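Local structure of TssK (Serratia sp. FS14, 5Y0E) at residues A[268-273]-A[303-308]; A[99-104]-A[152-157]; A[347-352]-A[404-409]; A[128-133]-A[141-146]. The protein probably serves as a trimeric baseplate component of the bacterial type VI secretion system, linking the baseplate to the membrane complex. All coordinates share one frame; numbering follows the deposited sequence.

Interaction 1 of 4, residues A[268-273]-A[303-308]; sequences QFATEL and LLLRQG
The ring of Phe-269 has one face under the CD2 methyl of Leu-305. That methyl stands 4.1 Å from the ring centroid, 25° off the ring normal, which meets the criterion for a CH-pi contact. It is displaced toward the rim, and its nearest ring atom is Phe-269 CD2 at 3.7 Å. The Phe-269 ring also stacks with His-244 of helix 229-253. The same Leu-305 methyl also reaches the adjacent Ala-270, at its CA (3.9 Å), and, one turn on, Leu-273 CD2 (4.1 Å), so one branch fills the notch between three residues of the facing helix. Leu-273 swings its CG away from the backbone N (chi1 -163°), which lays CD2 alongside Gly-308 CA at 3.8 Å, so that here the side chain rests directly on the glycine backbone. At the exposed flank, Ala-270 CB faces Leu-304 CB at 4.2 Å. All of these contacts are apolar. The two helix segments run 9.3 Å apart at an angle of 42°. Leu-237 and Leu-240 of helix 229-253 pack on Leu-273, while Glu-272, which takes no part in the contact, forms a salt bridge with Arg-243 of the second subunit, placing the pair within the helical bundle next to a subunit interface.

Interaction 2 of 4, residues A[99-104]-A[152-157]; sequences VLALPT and RLMLES
Met-154 lies against Val-99 and Ala-101, and its chain can be traced along both. With chi1 at 46°, CG sits between the backbone N and the carbonyl carbon, where it meets Val-99 CG2 at 3.7 Å and, a little farther off, the methyl of Ala-101. SD follows, 4.1 Å from Ala-101 CB, and the chain then bends at chi3; the position of CE is doubtful because it lies too close to Arg-152. Trp-163 of strand 163-174 touches both Met-154 and Ala-101 from the neighbouring strand. On the other face of the sheet, Leu-100 CD1 and Leu-153 CD2 are 4.3 Å apart, a looser meeting. Four backbone bonds hold the two strands in place. Val-99 N reaches Met-154 O at 2.9 Å and the return bond runs from Met-154 N to Val-99 O at 3.1 Å; Ala-101 N gives to Arg-152 O at 2.8 Å, and Arg-152 N answers to Ala-101 O at 3.0 Å, the most bent of the set at 141°. Hydrogen-bonded pairs Val-99/Met-154 and Ala-101/Arg-152 thus flank the non-hydrogen-bonded Leu-100/Leu-153, the alternation of an antiparallel sheet, here strongly twisted (short strand axes at 116°), with strand 96-103 lying between strands 142-155 and 163-174 of a mixed beta sheet.

Interaction 3 of 4, residues A[347-352]-A[404-409]; sequences LAVRAD and TYFELE
Val-349 CG2 approaches Phe-406 at the edge of its ring, 4.0 Å from CD2 and near the ring plane, the two side chains crossing at about a right angle. On the other face of the sheet, the methyl of Ala-348 touches Tyr-405 CE2 at 3.5 Å. Phe-406 takes its place with CG anti to the carbonyl carbon (chi1 -61°), which keeps CD2 also close to the carbonyl oxygen of Leu-347. Behind these side chains stand four backbone bonds: Leu-347 N to Phe-406 O at 2.9 Å, Phe-406 N to Leu-347 O at 3.1 Å, and the reciprocal pair Val-349 N to Thr-404 O and Thr-404 N to Val-349 O, both 2.8 Å and the latter nearly straight at 170°. Farther out, the Tyr-405 hydroxyl is hydrogen-bonded to His-400 N, which fixes the far end of that ring. Strands 436-443 and 387-389 bond to the outer edges of the pair, making it internal to an antiparallel sheet. Leu-347, Val-349 and Phe-406 meet Phe-362 or Pro-363 of helix 355-365, with Thr-404 beside them against Leu-358. The hydrogen bonds across the pair are all backbone to backbone, and the side-chain contacts across it are apolar.

Interaction 4 of 4, residues A[128-133]-A[141-146]; sequences ENEVDD and SAALQF
Chi1 of -68° at Phe-146 and -67° at Val-131 turns the ring of the one and CG1 of the other toward each other, and CG1 arrives at the ring edge, 3.9 Å from Phe-146 CZ. Asn-129 CB comes to the same rim, near the ring plane, at 3.6 Å from Phe-146 CE2. The ring thus meets both residues with its edge. On the other face Glu-130 has an almost fully extended chain that carries its carboxylate to Ser-141, whose OG donates a weak bond to OE1 at 3.2 Å. Strands 124-131 and 142-155 form a beta hairpin, and this is the part next to its connecting loop. Asn-129 and Leu-144 are one hydrogen-bonded pair, with Leu-144 N to Asn-129 O at 2.7 Å; Val-131 and Ala-142 are the next, with Val-131 N to Ala-142 O at 2.9 Å. Between them the non-hydrogen-bonded Glu-130 and Ala-143 bring their CA atoms to 4.0 Å. Asn-129 also turns OD1 back to accept from Glu-130 N at 2.9 Å, the donor approaching well to the side of the C=O direction (101°). His-19 and Gln-22 of the third subunit pack on Leu-144 and Phe-146. Near the loop, Asp-133 OD1 accepts hydrogen bonds from Asn-135 N and from Gln-21 NE2 of the third subunit.

Overall arrangement
Along the chain interaction 4 is nested inside the loop that interaction 2 closes, followed by interaction 1 and then interaction 3. Interactions 2 and 4 share strand 142-155 of one mixed sheet, pairing it with strands 96-103 and 124-131; their centres are 30 Å apart. Interaction 1 joins helices 259-273 and 294-309, with its centre 36 Å from that of interaction 2 and 31 Å from that of interaction 3, which lies in a separate antiparallel sheet. The centres of interactions 3 and 4 stand 70 Å apart, on opposite sides of the chain's centre, yet both touch the third subunit. This elongated arrangement of sheet, helices and sheet is consistent with the shoulder, neck and head described for TssK.

Interaction 1 of 4, residues A[268-273]-A[303-308]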
loop_
_atom_site.group_PDB
_atom_site.type_symbol
_atom_site.label_atom_id
_atom_site.label_comp_id
_atom_site.label_asym_id
_atom_site.label_seq_id
_atom_site.Cartn_x
_atom_site.Cartn_y
_atom_site.Cartn_z
ATOM N N GLN A 268 8.981 -0.342 4.290
ATOM C CA GLN A 268 8.616 0.505 5.409
ATOM C C GLN A 268 8.303 -0.329 6.633
ATOM O O GLN A 268 8.728 0.001 7.738
ATOM C CB GLN A 268 7.426 1.378 5.037
ATOM C CG GLN A 268 7.723 2.480 4.051
ATOM C CD GLN A 268 6.450 3.108 3.487
ATOM O OE1 GLN A 268 5.754 3.841 4.163
ATOM N NE2 GLN A 268 6.147 2.798 2.257
ATOM N N PHE A 269 7.547 -1.399 6.454
ATOM C CA PHE A 269 7.347 -2.348 7.525
ATOM C C PHE A 269 8.687 -2.731 8.158
ATOM O O PHE A 269 8.854 -2.659 9.369
ATOM C CB PHE A 269 6.609 -3.553 6.958
ATOM C CG PHE A 269 6.085 -4.506 7.985
ATOM C CD1 PHE A 269 6.104 -4.198 9.314
ATOM C CD2 PHE A 269 5.585 -5.726 7.599
ATOM C CE1 PHE A 269 5.632 -5.065 10.223
ATOM C CE2 PHE A 269 5.118 -6.597 8.507
ATOM C CZ PHE A 269 5.147 -6.270 9.828
ATOM N N ALA A 270 9.671 -3.080 7.340
ATOM C CA ALA A 270 10.945 -3.518 7.884
ATOM C C ALA A 270 11.639 -2.393 8.632
ATOM O O ALA A 270 12.069 -2.567 9.775
ATOM C CB ALA A 270 11.836 -4.057 6.773
ATOM N N THR A 271 11.743 -1.224 8.019
ATOM C CA THR A 271 12.504 -0.183 8.682
ATOM C C THR A 271 11.832 0.299 9.956
ATOM O O THR A 271 12.522 0.726 10.877
ATOM C CB THR A 271 12.771 0.975 7.735
ATOM O OG1 THR A 271 11.559 1.658 7.424
ATOM C CG2 THR A 271 13.440 0.470 6.491
ATOM N N GLU A 272 10.508 0.228 10.055
ATOM C CA GLU A 272 9.894 0.538 11.341
ATOM C C GLU A 272 10.095 -0.601 12.341
ATOM O O GLU A 272 10.171 -0.367 13.541
ATOM C CB GLU A 272 8.404 0.855 11.169
ATOM C CG GLU A 272 7.726 1.449 12.397
ATOM C CD GLU A 272 6.256 1.843 12.176
ATOM O OE1 GLU A 272 5.498 1.841 13.151
ATOM O OE2 GLU A 272 5.850 2.174 11.044
ATOM N N LEU A 273 10.186 -1.828 11.861
ATOM C CA LEU A 273 10.408 -2.961 12.746
ATOM C C LEU A 273 11.789 -2.906 13.410
ATOM O O LEU A 273 11.932 -3.296 14.566
ATOM C CB LEU A 273 10.204 -4.236 11.939
ATOM C CG LEU A 273 9.972 -5.579 12.598
ATOM C CD1 LEU A 273 8.951 -5.435 13.634
ATOM C CD2 LEU A 273 9.546 -6.574 11.554
ATOM N N LEU A 303 13.837 -11.600 4.832
ATOM C CA LEU A 303 14.712 -11.917 5.948
ATOM C C LEU A 303 14.479 -10.963 7.096
ATOM O O LEU A 303 14.196 -11.380 8.218
ATOM C CB LEU A 303 16.162 -11.856 5.492
ATOM C CG LEU A 303 17.050 -13.083 5.551
ATOM C CD1 LEU A 303 18.396 -12.712 5.134
ATOM C CD2 LEU A 303 17.106 -13.671 6.902
ATOM N N LEU A 304 14.603 -9.666 6.829
ATOM C CA LEU A 304 14.366 -8.682 7.869
ATOM C C LEU A 304 13.024 -8.890 8.558
ATOM O O LEU A 304 12.913 -8.737 9.774
ATOM C CB LEU A 304 14.446 -7.285 7.277
ATOM C CG LEU A 304 15.814 -6.902 6.701
ATOM C CD1 LEU A 304 15.650 -5.650 5.902
ATOM C CD2 LEU A 304 16.861 -6.678 7.786
ATOM N N LEU A 305 11.989 -9.234 7.805
ATOM C CA LEU A 305 10.688 -9.352 8.434
ATOM C C LEU A 305 10.619 -10.600 9.281
ATOM O O LEU A 305 10.042 -10.580 10.370
ATOM C CB LEU A 305 9.600 -9.343 7.383
ATOM C CG LEU A 305 9.584 -8.038 6.602
ATOM C CD1 LEU A 305 8.710 -8.144 5.358
ATOM C CD2 LEU A 305 9.115 -6.921 7.513
ATOM N N ARG A 306 11.234 -11.687 8.822
ATOM C CA ARG A 306 11.256 -12.884 9.648
ATOM C C ARG A 306 12.078 -12.665 10.910
ATOM O O ARG A 306 11.688 -13.118 11.989
ATOM C CB ARG A 306 11.761 -14.072 8.839
ATOM C CG ARG A 306 10.816 -14.426 7.683
ATOM C CD ARG A 306 11.290 -15.569 6.822
ATOM N NE ARG A 306 10.283 -16.622 6.770
ATOM C CZ ARG A 306 9.644 -17.015 5.672
ATOM N NH1 ARG A 306 9.906 -16.454 4.499
ATOM N NH2 ARG A 306 8.745 -17.987 5.753
ATOM N N GLN A 307 13.189 -11.941 10.820
ATOM C CA GLN A 307 13.956 -11.686 12.023
ATOM C C GLN A 307 13.149 -10.890 13.022
ATOM O O GLN A 307 13.201 -11.159 14.224
ATOM C CB GLN A 307 15.250 -10.958 11.693
ATOM C CG GLN A 307 16.193 -11.824 10.923
ATOM C CD GLN A 307 17.430 -11.084 10.457
ATOM O OE1 GLN A 307 17.656 -9.917 10.809
ATOM N NE2 GLN A 307 18.255 -11.772 9.673
ATOM N N GLY A 308 12.402 -9.894 12.547
ATOM C CA GLY A 308 11.666 -9.047 13.453
ATOM C C GLY A 308 10.464 -9.711 14.065
ATOM O O GLY A 308 10.022 -9.295 15.131
#

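Interaction 2 of 4, residues A[99-104]-A[152-157]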
loop_
_atom_site.group_PDB
_atom_site.type_symbol
_atom_site.label_atom_id
_atom_site.label_comp_id
_atom_site.label_asym_id
_atom_site.label_seq_id
_atom_site.Cartn_x
_atom_site.Cartn_y
_atom_site.Cartn_z
ATOM N N VAL A 99 16.643 -15.853 -21.393
ATOM C CA VAL A 99 15.794 -14.682 -21.541
ATOM C C VAL A 99 14.783 -14.872 -22.665
ATOM O O VAL A 99 14.924 -15.731 -23.530
ATOM C CB VAL A 99 16.614 -13.418 -21.817
ATOM C CG1 VAL A 99 17.600 -13.190 -20.717
ATOM C CG2 VAL A 99 17.306 -13.550 -23.154
ATOM N N LEU A 100 13.749 -14.040 -22.633
ATOM C CA LEU A 100 12.848 -13.837 -23.760
ATOM C C LEU A 100 13.228 -12.519 -24.403
ATOM O O LEU A 100 13.289 -11.502 -23.723
ATOM C CB LEU A 100 11.396 -13.811 -23.298
ATOM C CG LEU A 100 10.330 -13.637 -24.372
ATOM C CD1 LEU A 100 10.535 -14.660 -25.452
ATOM C CD2 LEU A 100 8.948 -13.763 -23.781
ATOM N N ALA A 101 13.569 -12.544 -25.673
ATOM C CA ALA A 101 14.042 -11.349 -26.311
ATOM C C ALA A 101 13.370 -10.952 -27.597
ATOM O O ALA A 101 12.715 -11.719 -28.224
ATOM C CB ALA A 101 15.525 -11.463 -26.532
ATOM N N LEU A 102 13.572 -9.709 -27.974
ATOM C CA LEU A 102 12.997 -9.161 -29.169
ATOM C C LEU A 102 13.936 -8.129 -29.663
ATOM O O LEU A 102 14.509 -7.418 -28.893
ATOM C CB LEU A 102 11.672 -8.503 -28.857
ATOM C CG LEU A 102 10.986 -7.899 -30.062
ATOM C CD1 LEU A 102 10.373 -9.006 -30.879
ATOM C CD2 LEU A 102 9.950 -6.876 -29.653
ATOM N N PRO A 103 14.103 -8.042 -30.965
ATOM C CA PRO A 103 15.001 -7.063 -31.539
ATOM C C PRO A 103 14.430 -5.690 -31.410
ATOM O O PRO A 103 13.247 -5.525 -31.422
ATOM C CB PRO A 103 15.026 -7.444 -32.996
ATOM C CG PRO A 103 14.643 -8.852 -33.016
ATOM C CD PRO A 103 13.623 -8.985 -31.965
ATOM N N THR A 104 15.290 -4.710 -31.270
ATOM C CA THR A 104 14.848 -3.338 -31.161
ATOM C C THR A 104 14.511 -2.790 -32.542
ATOM O O THR A 104 15.125 -3.164 -33.542
ATOM C CB THR A 104 15.932 -2.490 -30.518
ATOM O OG1 THR A 104 17.025 -2.392 -31.418
ATOM C CG2 THR A 104 16.423 -3.138 -29.242
ATOM N N ARG A 152 12.097 -14.525 -29.084
ATOM C CA ARG A 152 13.040 -15.578 -29.097
ATOM C C ARG A 152 13.654 -15.890 -27.758
ATOM O O ARG A 152 14.012 -15.004 -27.024
ATOM C CB ARG A 152 14.144 -15.166 -30.042
ATOM C CG ARG A 152 15.312 -16.105 -30.043
ATOM C CD ARG A 152 16.545 -15.501 -30.641
ATOM N NE ARG A 152 16.380 -15.372 -32.060
ATOM C CZ ARG A 152 17.385 -15.247 -32.895
ATOM N NH1 ARG A 152 18.611 -15.247 -32.411
ATOM N NH2 ARG A 152 17.169 -15.110 -34.188
ATOM N N LEU A 153 13.757 -17.166 -27.419
ATOM C CA LEU A 153 14.408 -17.576 -26.193
ATOM C C LEU A 153 15.884 -17.696 -26.459
ATOM O O LEU A 153 16.252 -18.251 -27.453
ATOM C CB LEU A 153 13.866 -18.903 -25.748
ATOM C CG LEU A 153 12.413 -18.777 -25.411
ATOM C CD1 LEU A 153 11.719 -20.085 -25.620
ATOM C CD2 LEU A 153 12.237 -18.283 -24.008
ATOM N N MET A 154 16.714 -17.143 -25.599
ATOM C CA MET A 154 18.150 -17.186 -25.764
ATOM C C MET A 154 18.934 -17.051 -24.464
ATOM O O MET A 154 18.363 -16.901 -23.421
ATOM C CB MET A 154 18.602 -16.133 -26.759
ATOM C CG MET A 154 18.022 -14.765 -26.580
ATOM S SD MET A 154 18.932 -13.528 -27.479
ATOM C CE MET A 154 18.049 -13.586 -28.990
ATOM N N LEU A 155 20.251 -17.137 -24.531
ATOM C CA LEU A 155 21.084 -17.006 -23.350
ATOM C C LEU A 155 21.373 -15.543 -23.075
ATOM O O LEU A 155 21.562 -14.754 -23.998
ATOM C CB LEU A 155 22.400 -17.760 -23.526
ATOM C CG LEU A 155 22.307 -19.227 -23.926
ATOM C CD1 LEU A 155 23.677 -19.840 -23.942
ATOM C CD2 LEU A 155 21.395 -19.968 -22.980
ATOM N N GLU A 156 21.429 -15.188 -21.796
ATOM C CA GLU A 156 21.761 -13.816 -21.452
ATOM C C GLU A 156 23.093 -13.410 -22.054
ATOM O O GLU A 156 23.275 -12.251 -22.436
ATOM C CB GLU A 156 21.776 -13.644 -19.937
ATOM C CG GLU A 156 22.058 -12.231 -19.460
ATOM C CD GLU A 156 22.174 -12.150 -17.955
ATOM O OE1 GLU A 156 23.109 -12.743 -17.390
ATOM O OE2 GLU A 156 21.323 -11.501 -17.325
ATOM N N SER A 157 24.026 -14.349 -22.179
ATOM C CA SER A 157 25.325 -14.023 -22.749
ATOM C C SER A 157 25.253 -13.704 -24.237
ATOM O O SER A 157 26.157 -13.047 -24.758
ATOM C CB SER A 157 26.289 -15.171 -22.519
ATOM O OG SER A 157 25.832 -16.325 -23.172
#

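Interaction 3 of 4, residues A[347-352]-A[404-409]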
loop_
_atom_site.group_PDB
_atom_site.type_symbol
_atom_site.label_atom_id
_atom_site.label_comp_id
_atom_site.label_asym_id
_atom_site.label_seq_id
_atom_site.Cartn_x
_atom_site.Cartn_y
_atom_site.Cartn_z
ATOM N N LEU A 347 0.689 -30.087 19.179
ATOM C CA LEU A 347 -0.498 -29.292 19.294
ATOM C C LEU A 347 -0.518 -28.627 20.656
ATOM O O LEU A 347 -0.547 -29.292 21.637
ATOM C CB LEU A 347 -1.690 -30.199 19.216
ATOM C CG LEU A 347 -2.397 -30.285 17.904
ATOM C CD1 LEU A 347 -3.623 -31.102 18.152
ATOM C CD2 LEU A 347 -2.777 -28.899 17.461
ATOM N N ALA A 348 -0.498 -27.314 20.711
ATOM C CA ALA A 348 -0.540 -26.613 21.966
ATOM C C ALA A 348 -1.992 -26.340 22.144
ATOM O O ALA A 348 -2.579 -25.724 21.318
ATOM C CB ALA A 348 0.236 -25.327 21.864
ATOM N N VAL A 349 -2.562 -26.784 23.245
ATOM C CA VAL A 349 -3.983 -26.669 23.468
ATOM C C VAL A 349 -4.373 -26.130 24.829
ATOM O O VAL A 349 -3.737 -26.418 25.796
ATOM C CB VAL A 349 -4.579 -28.075 23.299
ATOM C CG1 VAL A 349 -6.079 -28.114 23.432
ATOM C CG2 VAL A 349 -4.164 -28.663 21.980
ATOM N N ARG A 350 -5.404 -25.305 24.877
ATOM C CA ARG A 350 -5.960 -24.782 26.111
ATOM C C ARG A 350 -7.443 -24.658 25.887
ATOM O O ARG A 350 -7.864 -24.363 24.807
ATOM C CB ARG A 350 -5.374 -23.437 26.496
ATOM C CG ARG A 350 -6.370 -22.308 26.418
ATOM C CD ARG A 350 -6.219 -21.302 27.524
ATOM N NE ARG A 350 -7.411 -21.196 28.344
ATOM C CZ ARG A 350 -8.643 -21.158 27.890
ATOM N NH1 ARG A 350 -9.641 -21.067 28.716
ATOM N NH2 ARG A 350 -8.877 -21.217 26.617
ATOM N N ALA A 351 -8.239 -24.918 26.898
ATOM C CA ALA A 351 -9.671 -24.818 26.768
ATOM C C ALA A 351 -10.295 -24.594 28.111
ATOM O O ALA A 351 -9.659 -24.752 29.109
ATOM C CB ALA A 351 -10.231 -26.074 26.152
ATOM N N ASP A 352 -11.562 -24.240 28.135
ATOM C CA ASP A 352 -12.218 -24.010 29.395
ATOM C C ASP A 352 -12.914 -25.236 29.920
ATOM O O ASP A 352 -14.069 -25.209 30.233
ATOM C CB ASP A 352 -13.178 -22.853 29.286
ATOM C CG ASP A 352 -12.529 -21.546 29.575
ATOM O OD1 ASP A 352 -11.987 -21.408 30.652
ATOM O OD2 ASP A 352 -12.539 -20.643 28.745
ATOM N N THR A 404 -1.584 -27.440 27.308
ATOM C CA THR A 404 -1.147 -28.812 27.249
ATOM C C THR A 404 -0.612 -29.064 25.859
ATOM O O THR A 404 -1.138 -28.537 24.880
ATOM C CB THR A 404 -2.285 -29.763 27.563
ATOM O OG1 THR A 404 -2.762 -29.472 28.867
ATOM C CG2 THR A 404 -1.824 -31.183 27.549
ATOM N N TYR A 405 0.442 -29.855 25.787
ATOM C CA TYR A 405 1.176 -30.077 24.561
ATOM C C TYR A 405 1.084 -31.545 24.220
ATOM O O TYR A 405 1.486 -32.396 25.015
ATOM C CB TYR A 405 2.621 -29.632 24.712
ATOM C CG TYR A 405 2.695 -28.156 24.846
ATOM C CD1 TYR A 405 2.389 -27.532 26.048
ATOM C CD2 TYR A 405 3.031 -27.373 23.764
ATOM C CE1 TYR A 405 2.428 -26.186 26.159
ATOM C CE2 TYR A 405 3.074 -26.025 23.867
ATOM C CZ TYR A 405 2.769 -25.431 25.057
ATOM O OH TYR A 405 2.831 -24.071 25.124
ATOM N N PHE A 406 0.534 -31.833 23.059
ATOM C CA PHE A 406 0.370 -33.190 22.583
ATOM C C PHE A 406 1.289 -33.387 21.400
ATOM O O PHE A 406 1.210 -32.644 20.422
ATOM C CB PHE A 406 -1.076 -33.447 22.184
ATOM C CG PHE A 406 -2.032 -33.292 23.303
ATOM C CD1 PHE A 406 -2.294 -34.344 24.148
ATOM C CD2 PHE A 406 -2.666 -32.093 23.520
ATOM C CE1 PHE A 406 -3.171 -34.213 25.178
ATOM C CE2 PHE A 406 -3.554 -31.956 24.562
ATOM C CZ PHE A 406 -3.807 -33.021 25.388
ATOM N N GLU A 407 2.165 -34.367 21.489
ATOM C CA GLU A 407 2.918 -34.775 20.322
ATOM C C GLU A 407 2.080 -35.750 19.509
ATOM O O GLU A 407 1.324 -36.550 20.065
ATOM C CB GLU A 407 4.239 -35.408 20.739
ATOM C CG GLU A 407 5.184 -35.723 19.602
ATOM C CD GLU A 407 6.633 -35.750 20.057
ATOM O OE1 GLU A 407 6.864 -35.907 21.276
ATOM O OE2 GLU A 407 7.529 -35.602 19.201
ATOM N N LEU A 408 2.183 -35.650 18.189
ATOM C CA LEU A 408 1.568 -36.626 17.305
ATOM C C LEU A 408 2.413 -37.888 17.261
ATOM O O LEU A 408 3.644 -37.826 17.206
ATOM C CB LEU A 408 1.414 -36.060 15.901
ATOM C CG LEU A 408 0.209 -35.146 15.683
ATOM C CD1 LEU A 408 0.375 -33.826 16.389
ATOM C CD2 LEU A 408 -0.016 -34.915 14.211
ATOM N N GLU A 409 1.757 -39.026 17.406
ATOM C CA GLU A 409 2.458 -40.287 17.427
ATOM C C GLU A 409 2.778 -40.665 16.030
ATOM O O GLU A 409 1.908 -40.735 15.190
ATOM C CB GLU A 409 1.617 -41.374 18.067
ATOM C CG GLU A 409 1.079 -41.013 19.435
ATOM C CD GLU A 409 0.759 -42.222 20.286
ATOM O OE1 GLU A 409 0.171 -43.181 19.765
ATOM O OE2 GLU A 409 1.098 -42.216 21.478
#

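Interaction 4 of 4, residues A[128-133]-A[141-146]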
loop_
_atom_site.group_PDB
_atom_site.type_symbol
_atom_site.label_atom_id
_atom_site.label_comp_id
_atom_site.label_asym_id
_atom_site.label_seq_id
_atom_site.Cartn_x
_atom_site.Cartn_y
_atom_site.Cartn_z
ATOM N N GLU A 128 0.302 -15.532 -43.773
ATOM C CA GLU A 128 -0.930 -15.308 -44.505
ATOM C C GLU A 128 -2.116 -15.849 -43.725
ATOM O O GLU A 128 -2.030 -16.908 -43.106
ATOM C CB GLU A 128 -0.868 -15.961 -45.882
ATOM C CG GLU A 128 -1.791 -15.317 -46.885
ATOM C CD GLU A 128 -1.926 -16.133 -48.143
ATOM O OE1 GLU A 128 -3.061 -16.546 -48.465
ATOM O OE2 GLU A 128 -0.890 -16.372 -48.799
ATOM N N ASN A 129 -3.222 -15.108 -43.757
ATOM C CA ASN A 129 -4.462 -15.536 -43.125
ATOM C C ASN A 129 -5.625 -14.841 -43.815
ATOM O O ASN A 129 -5.462 -13.777 -44.415
ATOM C CB ASN A 129 -4.465 -15.232 -41.626
ATOM C CG ASN A 129 -5.234 -16.255 -40.831
ATOM O OD1 ASN A 129 -6.024 -17.020 -41.384
ATOM N ND2 ASN A 129 -5.007 -16.282 -39.529
ATOM N N GLU A 130 -6.805 -15.450 -43.734
ATOM C CA GLU A 130 -7.985 -14.891 -44.371
ATOM C C GLU A 130 -9.071 -14.598 -43.346
ATOM O O GLU A 130 -9.326 -15.398 -42.444
ATOM C CB GLU A 130 -8.529 -15.808 -45.463
ATOM C CG GLU A 130 -9.430 -15.026 -46.408
ATOM C CD GLU A 130 -10.043 -15.818 -47.540
ATOM O OE1 GLU A 130 -10.688 -16.847 -47.260
ATOM O OE2 GLU A 130 -9.909 -15.381 -48.709
ATOM N N VAL A 131 -9.725 -13.449 -43.509
ATOM C CA VAL A 131 -10.642 -12.908 -42.515
ATOM C C VAL A 131 -11.910 -12.414 -43.186
ATOM O O VAL A 131 -11.862 -11.788 -44.249
ATOM C CB VAL A 131 -10.001 -11.757 -41.725
ATOM C CG1 VAL A 131 -8.877 -12.275 -40.888
ATOM C CG2 VAL A 131 -9.501 -10.688 -42.678
ATOM N N ASP A 132 -13.039 -12.658 -42.539
ATOM C CA ASP A 132 -14.295 -12.102 -42.993
ATOM C C ASP A 132 -14.290 -10.587 -42.860
ATOM O O ASP A 132 -13.514 -10.001 -42.106
ATOM C CB ASP A 132 -15.453 -12.682 -42.192
ATOM C CG ASP A 132 -15.414 -14.181 -42.141
ATOM O OD1 ASP A 132 -14.825 -14.777 -43.058
ATOM O OD2 ASP A 132 -15.965 -14.768 -41.196
ATOM N N ASP A 133 -15.159 -9.954 -43.633
ATOM C CA ASP A 133 -15.494 -8.561 -43.413
ATOM C C ASP A 133 -16.240 -8.430 -42.090
ATOM O O ASP A 133 -17.011 -9.307 -41.700
ATOM C CB ASP A 133 -16.348 -8.051 -44.574
ATOM C CG ASP A 133 -16.442 -6.544 -44.636
ATOM O OD1 ASP A 133 -16.808 -5.906 -43.633
ATOM O OD2 ASP A 133 -16.174 -5.993 -45.712
ATOM N N SER A 141 -14.770 -13.012 -47.407
ATOM C CA SER A 141 -13.495 -12.942 -46.718
ATOM C C SER A 141 -12.404 -12.466 -47.660
ATOM O O SER A 141 -12.566 -12.439 -48.876
ATOM C CB SER A 141 -13.141 -14.299 -46.136
ATOM O OG SER A 141 -13.532 -15.329 -47.019
ATOM N N ALA A 142 -11.284 -12.074 -47.074
ATOM C CA ALA A 142 -10.165 -11.542 -47.827
ATOM C C ALA A 142 -8.875 -12.021 -47.191
ATOM O O ALA A 142 -8.792 -12.158 -45.971
ATOM C CB ALA A 142 -10.203 -10.017 -47.877
ATOM N N ALA A 143 -7.882 -12.301 -48.022
ATOM C CA ALA A 143 -6.627 -12.869 -47.567
ATOM C C ALA A 143 -5.648 -11.741 -47.293
ATOM O O ALA A 143 -5.379 -10.933 -48.181
ATOM C CB ALA A 143 -6.066 -13.823 -48.617
ATOM N N LEU A 144 -5.121 -11.678 -46.074
ATOM C CA LEU A 144 -4.163 -10.641 -45.722
ATOM C C LEU A 144 -2.870 -11.246 -45.205
ATOM O O LEU A 144 -2.824 -12.391 -44.770
ATOM C CB LEU A 144 -4.714 -9.674 -44.660
ATOM C CG LEU A 144 -6.081 -8.990 -44.844
ATOM C CD1 LEU A 144 -6.212 -7.804 -43.919
ATOM C CD2 LEU A 144 -6.322 -8.552 -46.263
ATOM N N GLN A 145 -1.825 -10.448 -45.257
ATOM C CA GLN A 145 -0.568 -10.763 -44.606
ATOM C C GLN A 145 -0.505 -10.054 -43.258
ATOM O O GLN A 145 -0.500 -8.820 -43.193
ATOM C CB GLN A 145 0.611 -10.371 -45.488
ATOM C CG GLN A 145 1.223 -11.577 -46.144
ATOM C CD GLN A 145 2.312 -11.246 -47.123
ATOM O OE1 GLN A 145 2.389 -10.139 -47.634
ATOM N NE2 GLN A 145 3.181 -12.208 -47.377
ATOM N N PHE A 146 -0.466 -10.840 -42.192
ATOM C CA PHE A 146 -0.311 -10.324 -40.846
ATOM C C PHE A 146 1.146 -10.371 -40.419
ATOM O O PHE A 146 1.994 -10.969 -41.068
ATOM C CB PHE A 146 -1.147 -11.116 -39.856
ATOM C CG PHE A 146 -2.608 -10.935 -40.023
ATOM C CD1 PHE A 146 -3.254 -9.867 -39.442
ATOM C CD2 PHE A 146 -3.353 -11.856 -40.744
ATOM C CE1 PHE A 146 -4.635 -9.710 -39.588
ATOM C CE2 PHE A 146 -4.722 -11.706 -40.891
ATOM C CZ PHE A 146 -5.367 -10.633 -40.312
#